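Local coordinates for protein putative nucleoside-diphosphate-sugar epimerase (Staphylococcus aureus subsp. aureus, PDB 3E48) that is of unknown function but probably binds NAD(P)H through a Rossmann-type domain, as in nucleoside-diphosphate-sugar epimerases, at residues Ile172-Ile184 against Phe262-Phe276. Residues are numbered along the deposited sequence; the frame is centred on the assembly and turned at random.
Sequences ITRNDIARGVIAI and FKQLVNDQPQTLQSF
Asp-176, in the first turn of helix 174-186, reaches the extended chain at Pro-270 and Gln-271. Its OD2 takes the backbone N-H of Gln-271 on the syn side of the carboxylate, 2.7 Å from Gln-271 N and nearly straight (166°). Water 1 donates to the same OD2 and to Gln-271 O and accepts from Thr-173 N, tying both backbone polar groups of Gln-271 to the helix start. Thr-173 is the N-cap: its OG1 accepts from Asp-176 N, while its CG2 makes an off-centre CH-pi contact with Phe-276, 4.2 Å from the ring centroid.

Phe-262 has CG anti to its backbone N (chi1 -180°), which carries the ring up to Asp-176; its CE1 edge comes 3.2 Å from Asp-176 O, and Asp-176 CB packs on the same atom. Val-266 CG2 lies over one face, offset toward the rim. The guanidinium of Arg-179 stands at 90° to the ring, with Phe-262 CZ under one guanidinium face. A bend at chi3 turns this arginine toward Asp-268, whose OD2 lies in the guanidinium plane, 3.2 Å from Arg-179 NH2; NH2 meets it on the anti side, tilted out of the carboxylate plane. The NH1 bonds to this OD2 and to Asp-176 OD1 are weak.

The axes of segments 174-184 and 262-266 come within 9.0 Å; Gly-180 CA lies 3.8 Å from Val-266 CG1, Ala-183 CB packs 3.6 Å from Leu-265 O, and Leu-265 CD1 meets Ile-184 CG1. The contact joins a helix of the NAD(P)H-binding region to the C-terminal part of the chain; Tyr-200 OH, from strand 194-203, also hydrogen-bonds Pro-270 O. Arg-179 bridges two carboxylates, which would offset their mutual repulsion, and the water and amide bonds on Asp-176 OD2 would favour its charged form.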
loop_
_atom_site.group_PDB
_atom_site.type_symbol
_atom_site.label_atom_id
_atom_site.label_comp_id
_atom_site.label_asym_id
_atom_site.label_seq_id
_atom_site.Cartn_x
_atom_site.Cartn_y
_atom_site.Cartn_z
ATOM N N ILE B 172 0.071 0.463 22.518
ATOM C CA ILE B 172 1.440 0.405 23.028
ATOM C C ILE B 172 1.925 1.841 23.299
ATOM O O ILE B 172 1.517 2.778 22.608
ATOM C CB ILE B 172 2.371 -0.319 22.011
ATOM C CG1 ILE B 172 3.784 -0.449 22.582
ATOM C CG2 ILE B 172 2.396 0.442 20.684
ATOM C CD1 ILE B 172 4.700 -1.316 21.738
ATOM N N THR B 173 2.773 2.022 24.310
ATOM C CA THR B 173 3.271 3.359 24.634
ATOM C C THR B 173 4.354 3.787 23.654
ATOM O O THR B 173 4.983 2.951 23.002
ATOM C CB THR B 173 3.901 3.432 26.051
ATOM O OG1 THR B 173 5.074 2.612 26.094
ATOM C CG2 THR B 173 2.920 2.975 27.111
ATOM N N ARG B 174 4.565 5.095 23.543
ATOM C CA ARG B 174 5.612 5.589 22.664
ATOM C C ARG B 174 6.936 5.143 23.267
ATOM O O ARG B 174 7.870 4.801 22.548
ATOM C CB ARG B 174 5.593 7.117 22.564
ATOM C CG ARG B 174 4.398 7.687 21.828
ATOM C CD ARG B 174 4.730 9.042 21.233
ATOM N NE ARG B 174 3.573 9.624 20.564
ATOM C CZ ARG B 174 2.656 10.369 21.168
ATOM N NH1 ARG B 174 2.761 10.636 22.463
ATOM N NH2 ARG B 174 1.622 10.832 20.480
ATOM N N ASN B 175 7.015 5.152 24.596
ATOM C CA ASN B 175 8.239 4.728 25.262
ATOM C C ASN B 175 8.633 3.319 24.822
ATOM O O ASN B 175 9.801 3.059 24.519
ATOM C CB ASN B 175 8.068 4.758 26.782
ATOM C CG ASN B 175 9.294 4.239 27.515
ATOM O OD1 ASN B 175 10.387 4.790 27.385
ATOM N ND2 ASN B 175 9.118 3.170 28.283
ATOM N N ASP B 176 7.661 2.409 24.777
ATOM C CA ASP B 176 7.948 1.037 24.366
ATOM C C ASP B 176 8.296 0.918 22.885
ATOM O O ASP B 176 9.132 0.093 22.502
ATOM C CB ASP B 176 6.779 0.105 24.712
ATOM C CG ASP B 176 6.711 -0.216 26.200
ATOM O OD1 ASP B 176 7.731 -0.045 26.904
ATOM O OD2 ASP B 176 5.644 -0.658 26.667
ATOM N N ILE B 177 7.663 1.731 22.044
ATOM C CA ILE B 177 7.978 1.690 20.623
ATOM C C ILE B 177 9.432 2.119 20.498
ATOM O O ILE B 177 10.223 1.482 19.806
ATOM C CB ILE B 177 7.087 2.659 19.823
ATOM C CG1 ILE B 177 5.659 2.112 19.778
ATOM C CG2 ILE B 177 7.651 2.854 18.409
ATOM C CD1 ILE B 177 4.654 3.087 19.231
ATOM N N ALA B 178 9.784 3.195 21.197
ATOM C CA ALA B 178 11.150 3.695 21.158
ATOM C C ALA B 178 12.142 2.648 21.656
ATOM O O ALA B 178 13.227 2.513 21.094
ATOM C CB ALA B 178 11.268 4.975 21.982
ATOM N N ARG B 179 11.789 1.905 22.703
ATOM C CA ARG B 179 12.714 0.886 23.203
ATOM C C ARG B 179 12.967 -0.180 22.139
ATOM O O ARG B 179 14.094 -0.651 21.970
ATOM C CB ARG B 179 12.178 0.237 24.484
ATOM C CG ARG B 179 12.074 1.197 25.667
ATOM C CD ARG B 179 11.373 0.533 26.842
ATOM N NE ARG B 179 12.151 -0.571 27.398
ATOM C CZ ARG B 179 11.662 -1.474 28.243
ATOM N NH1 ARG B 179 10.393 -1.409 28.628
ATOM N NH2 ARG B 179 12.440 -2.439 28.706
ATOM N N GLY B 180 11.915 -0.556 21.419
ATOM C CA GLY B 180 12.065 -1.553 20.373
ATOM C C GLY B 180 12.926 -1.032 19.235
ATOM O O GLY B 180 13.773 -1.752 18.705
ATOM N N VAL B 181 12.709 0.224 18.851
ATOM C CA VAL B 181 13.479 0.826 17.770
ATOM C C VAL B 181 14.958 0.932 18.157
ATOM O O VAL B 181 15.837 0.638 17.347
ATOM C CB VAL B 181 12.912 2.224 17.404
ATOM C CG1 VAL B 181 13.817 2.923 16.403
ATOM C CG2 VAL B 181 11.510 2.072 16.812
ATOM N N ILE B 182 15.222 1.340 19.397
ATOM C CA ILE B 182 16.589 1.463 19.904
ATOM C C ILE B 182 17.275 0.096 19.889
ATOM O O ILE B 182 18.439 -0.025 19.503
ATOM C CB ILE B 182 16.595 2.021 21.350
ATOM C CG1 ILE B 182 16.218 3.511 21.338
ATOM C CG2 ILE B 182 17.956 1.792 22.007
ATOM C CD1 ILE B 182 17.228 4.419 20.655
ATOM N N ALA B 183 16.545 -0.937 20.298
ATOM C CA ALA B 183 17.100 -2.286 20.321
ATOM C C ALA B 183 17.502 -2.712 18.913
ATOM O O ALA B 183 18.526 -3.369 18.722
ATOM C CB ALA B 183 16.084 -3.269 20.899
ATOM N N ILE B 184 16.692 -2.339 17.926
ATOM C CA ILE B 184 16.994 -2.683 16.543
ATOM C C ILE B 184 18.243 -1.936 16.083
ATOM O O ILE B 184 19.157 -2.532 15.514
ATOM C CB ILE B 184 15.818 -2.328 15.614
ATOM C CG1 ILE B 184 14.602 -3.180 15.993
ATOM C CG2 ILE B 184 16.210 -2.550 14.155
ATOM C CD1 ILE B 184 13.342 -2.845 15.222
ATOM N N PHE B 262 8.451 -7.350 20.398
ATOM C CA PHE B 262 8.893 -6.465 21.471
ATOM C C PHE B 262 9.675 -7.237 22.528
ATOM O O PHE B 262 10.779 -6.847 22.911
ATOM C CB PHE B 262 7.706 -5.773 22.140
ATOM C CG PHE B 262 8.104 -4.841 23.247
ATOM C CD1 PHE B 262 8.583 -3.565 22.964
ATOM C CD2 PHE B 262 8.023 -5.247 24.575
ATOM C CE1 PHE B 262 8.974 -2.706 23.990
ATOM C CE2 PHE B 262 8.412 -4.397 25.609
ATOM C CZ PHE B 262 8.888 -3.123 25.316
ATOM N N LYS B 263 9.096 -8.337 22.999
ATOM C CA LYS B 263 9.741 -9.158 24.016
ATOM C C LYS B 263 11.060 -9.744 23.522
ATOM O O LYS B 263 12.036 -9.797 24.266
ATOM C CB LYS B 263 8.796 -10.284 24.454
ATOM C CG LYS B 263 9.226 -11.014 25.724
ATOM C CD LYS B 263 10.274 -12.081 25.452
ATOM C CE LYS B 263 9.692 -13.220 24.620
ATOM N NZ LYS B 263 10.710 -14.264 24.310
ATOM N N GLN B 264 11.099 -10.180 22.268
ATOM C CA GLN B 264 12.326 -10.760 21.730
ATOM C C GLN B 264 13.406 -9.704 21.513
ATOM O O GLN B 264 14.596 -9.996 21.617
ATOM C CB GLN B 264 12.041 -11.490 20.415
ATOM C CG GLN B 264 10.986 -12.588 20.557
ATOM C CD GLN B 264 10.803 -13.400 19.292
ATOM O OE1 GLN B 264 10.780 -12.855 18.188
ATOM N NE2 GLN B 264 10.648 -14.709 19.447
ATOM N N LEU B 265 12.990 -8.476 21.219
ATOM C CA LEU B 265 13.940 -7.392 20.986
ATOM C C LEU B 265 14.420 -6.698 22.259
ATOM O O LEU B 265 15.619 -6.459 22.426
ATOM C CB LEU B 265 13.324 -6.344 20.054
ATOM C CG LEU B 265 13.142 -6.763 18.595
ATOM C CD1 LEU B 265 12.294 -5.729 17.855
ATOM C CD2 LEU B 265 14.512 -6.910 17.935
ATOM N N VAL B 266 13.487 -6.376 23.150
ATOM C CA VAL B 266 13.818 -5.671 24.384
ATOM C C VAL B 266 13.974 -6.573 25.605
ATOM O O VAL B 266 14.400 -6.116 26.664
ATOM C CB VAL B 266 12.752 -4.592 24.710
ATOM C CG1 VAL B 266 12.435 -3.775 23.462
ATOM C CG2 VAL B 266 11.505 -5.242 25.257
ATOM N N ASN B 267 13.620 -7.847 25.458
ATOM C CA ASN B 267 13.722 -8.810 26.550
ATOM C C ASN B 267 12.935 -8.341 27.780
ATOM O O ASN B 267 13.409 -8.419 28.914
ATOM C CB ASN B 267 15.196 -9.044 26.919
ATOM C CG ASN B 267 16.049 -9.438 25.717
ATOM O OD1 ASN B 267 16.321 -8.619 24.838
ATOM N ND2 ASN B 267 16.469 -10.699 25.673
ATOM N N ASP B 268 11.723 -7.855 27.546
ATOM C CA ASP B 268 10.878 -7.380 28.631
ATOM C C ASP B 268 9.430 -7.362 28.165
ATOM O O ASP B 268 9.151 -7.561 26.984
ATOM C CB ASP B 268 11.330 -5.978 29.067
ATOM C CG ASP B 268 10.562 -5.459 30.269
ATOM O OD1 ASP B 268 10.202 -6.268 31.153
ATOM O OD2 ASP B 268 10.335 -4.231 30.342
ATOM N N GLN B 269 8.516 -7.149 29.102
ATOM C CA GLN B 269 7.092 -7.098 28.798
ATOM C C GLN B 269 6.692 -5.651 28.527
ATOM O O GLN B 269 7.196 -4.734 29.172
ATOM C CB GLN B 269 6.284 -7.624 29.987
ATOM C CG GLN B 269 6.519 -9.089 30.332
ATOM C CD GLN B 269 5.910 -10.029 29.312
ATOM O OE1 GLN B 269 4.729 -9.922 28.984
ATOM N NE2 GLN B 269 6.708 -10.965 28.816
ATOM N N PRO B 270 5.794 -5.425 27.557
ATOM C CA PRO B 270 5.378 -4.046 27.281
ATOM C C PRO B 270 4.570 -3.516 28.460
ATOM O O PRO B 270 3.975 -4.294 29.202
ATOM C CB PRO B 270 4.539 -4.185 26.010
ATOM C CG PRO B 270 3.987 -5.573 26.112
ATOM C CD PRO B 270 5.185 -6.360 26.597
ATOM N N GLN B 271 4.562 -2.200 28.640
ATOM C CA GLN B 271 3.817 -1.601 29.735
ATOM C C GLN B 271 2.318 -1.616 29.448
ATOM O O GLN B 271 1.884 -1.242 28.358
ATOM C CB GLN B 271 4.274 -0.162 29.971
ATOM C CG GLN B 271 3.677 0.449 31.224
ATOM C CD GLN B 271 4.165 1.859 31.485
ATOM O OE1 GLN B 271 4.065 2.362 32.608
ATOM N NE2 GLN B 271 4.687 2.509 30.452
ATOM N N THR B 272 1.536 -2.057 30.427
ATOM C CA THR B 272 0.082 -2.115 30.296
ATOM C C THR B 272 -0.503 -0.715 30.391
ATOM O O THR B 272 0.152 0.207 30.880
ATOM C CB THR B 272 -0.545 -2.930 31.434
ATOM O OG1 THR B 272 -0.325 -2.241 32.675
ATOM C CG2 THR B 272 0.072 -4.313 31.506
ATOM N N LEU B 273 -1.741 -0.551 29.937
ATOM C CA LEU B 273 -2.379 0.758 30.018
ATOM C C LEU B 273 -2.562 1.163 31.484
ATOM O O LEU B 273 -2.334 2.317 31.853
ATOM C CB LEU B 273 -3.737 0.746 29.307
ATOM C CG LEU B 273 -4.563 2.034 29.386
ATOM C CD1 LEU B 273 -3.753 3.221 28.877
ATOM C CD2 LEU B 273 -5.824 1.866 28.556
ATOM N N GLN B 274 -2.968 0.205 32.313
ATOM C CA GLN B 274 -3.180 0.452 33.739
ATOM C C GLN B 274 -1.918 1.040 34.368
ATOM O O GLN B 274 -1.969 2.028 35.104
ATOM C CB GLN B 274 -3.532 -0.851 34.467
ATOM C CG GLN B 274 -4.693 -1.650 33.882
ATOM C CD GLN B 274 -4.257 -2.637 32.806
ATOM O OE1 GLN B 274 -3.909 -2.249 31.689
ATOM N NE2 GLN B 274 -4.274 -3.924 33.146
ATOM N N SER B 275 -0.786 0.412 34.073
ATOM C CA SER B 275 0.505 0.847 34.588
ATOM C C SER B 275 0.877 2.225 34.051
ATOM O O SER B 275 1.379 3.078 34.786
ATOM C CB SER B 275 1.582 -0.164 34.195
ATOM O OG SER B 275 2.869 0.282 34.576
ATOM N N PHE B 276 0.629 2.434 32.762
ATOM C CA PHE B 276 0.936 3.699 32.113
ATOM C C PHE B 276 0.184 4.856 32.756
ATOM O O PHE B 276 0.756 5.917 33.008
ATOM C CB PHE B 276 0.590 3.611 30.624
ATOM C CG PHE B 276 0.814 4.890 29.871
ATOM C CD1 PHE B 276 2.085 5.446 29.780
ATOM C CD2 PHE B 276 -0.250 5.542 29.256
ATOM C CE1 PHE B 276 2.295 6.634 29.085
ATOM C CE2 PHE B 276 -0.050 6.730 28.558
ATOM C CZ PHE B 276 1.225 7.277 28.473
HETATM O O HOH W 1 3.116 -0.357 26.070
#